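Local atomic coordinates of putative HpcE protein (Mycolicibacterium smegmatis, PDB entry 6V77), a protein that belongs to the fumarylacetoacetate hydrolase (FAH) family and carries a bound zinc ion in a site built by acidic side chains. Residues F73-N78 with D235-G240. Sequence-based numbering, arbitrary orientation.
Sequences FAVGLN and DVIFTG
Phe73 uses both its backbone N and its O in the parallel pairing of strands 73-76 and 236-238, whose N-to-C directions differ by 14°. Three backbone bonds establish the register: Phe73 N to Val236 O (2.9 Å), Phe238 N to Phe73 O (2.8 Å) and Val75 N to Phe238 O (3.0 Å), the last the most bent of the three. Phe73 and Ile237 project from one face of the sheet, Ala74 and Phe238 from the other, where the CB atoms of Ala74 and Phe238 lie 4.2 Å apart.

Beyond the last backbone bond of the pair, Asn78 prolongs the pairing with its side chain. Asn78 CB passes Thr239 O at 3.5 Å; CG, swung anti to the backbone N (chi1 -160°), turns the amide toward Thr239; and Asn78 ND2 donates to Thr239 O at 2.9 Å. That bond is nearly straight (164°), and the acceptor lies close to the amide plane. At the other tip, OD1 accepts from Phe216 N, so both polar ends are held and the amide's rotation is fixed. Beside it, Gly240 CA approaches Val75 O at 3.5 Å, a CA-H...O contact; this glycine, at a positive phi, lets the chain pass close to Asn78 CB.

Gly240 N donates to Glu123 OE1, a zinc ligand, which ties this end of the pairing to the metal site. Strand 236-238 runs between strand 72-76 and antiparallel strand 118-128, while strand 95-97 borders 72-76 beyond. Helix 218-226 covers the Phe73 and Ile237 face, and Ile179 of strand 177-185 packs against Phe238 on the other.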
# COMPACT_ATOMS: atom_id res chain seq x y z
N PHE B 73 -5.10 -4.49 2.15
CA PHE B 73 -4.66 -5.78 2.67
C PHE B 73 -5.24 -6.88 1.80
O PHE B 73 -6.46 -6.98 1.66
CB PHE B 73 -5.11 -5.94 4.11
CG PHE B 73 -4.61 -4.85 4.97
CD1 PHE B 73 -3.31 -4.88 5.45
CD2 PHE B 73 -5.40 -3.74 5.23
CE1 PHE B 73 -2.80 -3.84 6.24
CE2 PHE B 73 -4.90 -2.68 6.04
CZ PHE B 73 -3.60 -2.73 6.52
N ALA B 74 -4.38 -7.70 1.25
CA ALA B 74 -4.86 -8.83 0.44
C ALA B 74 -4.45 -10.11 1.13
O ALA B 74 -3.30 -10.25 1.57
CB ALA B 74 -4.30 -8.76 -0.98
N VAL B 75 -5.38 -11.05 1.24
CA VAL B 75 -5.22 -12.25 2.04
C VAL B 75 -5.04 -13.43 1.10
O VAL B 75 -5.84 -13.60 0.16
CB VAL B 75 -6.43 -12.44 2.97
CG1 VAL B 75 -6.29 -13.72 3.78
CG2 VAL B 75 -6.60 -11.20 3.89
N GLY B 76 -3.99 -14.22 1.32
CA GLY B 76 -3.80 -15.45 0.59
C GLY B 76 -4.33 -16.65 1.37
O GLY B 76 -4.55 -16.56 2.57
N LEU B 77 -4.51 -17.76 0.67
CA LEU B 77 -4.93 -19.04 1.24
C LEU B 77 -5.89 -18.90 2.41
O LEU B 77 -5.53 -19.21 3.55
CB LEU B 77 -3.72 -19.85 1.69
CG LEU B 77 -2.61 -19.98 0.63
CD1 LEU B 77 -1.47 -20.81 1.17
CD2 LEU B 77 -3.15 -20.58 -0.67
N ASN B 78 -7.12 -18.44 2.16
CA ASN B 78 -8.08 -18.24 3.23
C ASN B 78 -9.36 -19.03 3.01
O ASN B 78 -10.38 -18.76 3.65
CB ASN B 78 -8.38 -16.74 3.42
CG ASN B 78 -8.97 -16.43 4.79
OD1 ASN B 78 -8.94 -17.27 5.69
ND2 ASN B 78 -9.51 -15.22 4.95
N ASP B 235 -9.86 1.93 4.36
CA ASP B 235 -8.96 0.85 3.96
C ASP B 235 -9.75 -0.31 3.36
O ASP B 235 -10.91 -0.54 3.69
CB ASP B 235 -8.15 0.32 5.16
CG ASP B 235 -6.98 1.21 5.55
OD1 ASP B 235 -6.72 2.24 4.87
OD2 ASP B 235 -6.32 0.87 6.56
N VAL B 236 -9.06 -1.08 2.52
CA VAL B 236 -9.67 -2.17 1.75
C VAL B 236 -9.03 -3.49 2.15
O VAL B 236 -7.80 -3.58 2.26
CB VAL B 236 -9.50 -1.92 0.23
CG1 VAL B 236 -9.75 -3.22 -0.58
CG2 VAL B 236 -10.45 -0.83 -0.21
N ILE B 237 -9.86 -4.51 2.37
CA ILE B 237 -9.39 -5.87 2.61
C ILE B 237 -9.96 -6.78 1.54
O ILE B 237 -11.19 -6.92 1.43
CB ILE B 237 -9.78 -6.40 4.00
CG1 ILE B 237 -9.32 -5.45 5.10
CG2 ILE B 237 -9.15 -7.77 4.23
CD1 ILE B 237 -9.86 -5.90 6.47
N PHE B 238 -9.07 -7.40 0.75
CA PHE B 238 -9.42 -8.51 -0.14
C PHE B 238 -9.32 -9.78 0.70
O PHE B 238 -8.22 -10.17 1.09
CB PHE B 238 -8.44 -8.54 -1.31
CG PHE B 238 -8.77 -7.59 -2.41
CD1 PHE B 238 -9.52 -8.04 -3.52
CD2 PHE B 238 -8.32 -6.27 -2.39
CE1 PHE B 238 -9.83 -7.17 -4.56
CE2 PHE B 238 -8.63 -5.41 -3.43
CZ PHE B 238 -9.38 -5.86 -4.51
N THR B 239 -10.46 -10.42 1.00
CA THR B 239 -10.49 -11.39 2.10
C THR B 239 -10.01 -12.78 1.70
O THR B 239 -9.92 -13.66 2.58
CB THR B 239 -11.89 -11.50 2.72
OG1 THR B 239 -12.85 -11.90 1.72
CG2 THR B 239 -12.31 -10.17 3.36
N GLY B 240 -9.70 -13.01 0.43
CA GLY B 240 -9.26 -14.31 -0.03
C GLY B 240 -10.21 -14.94 -1.03
O GLY B 240 -11.36 -14.49 -1.14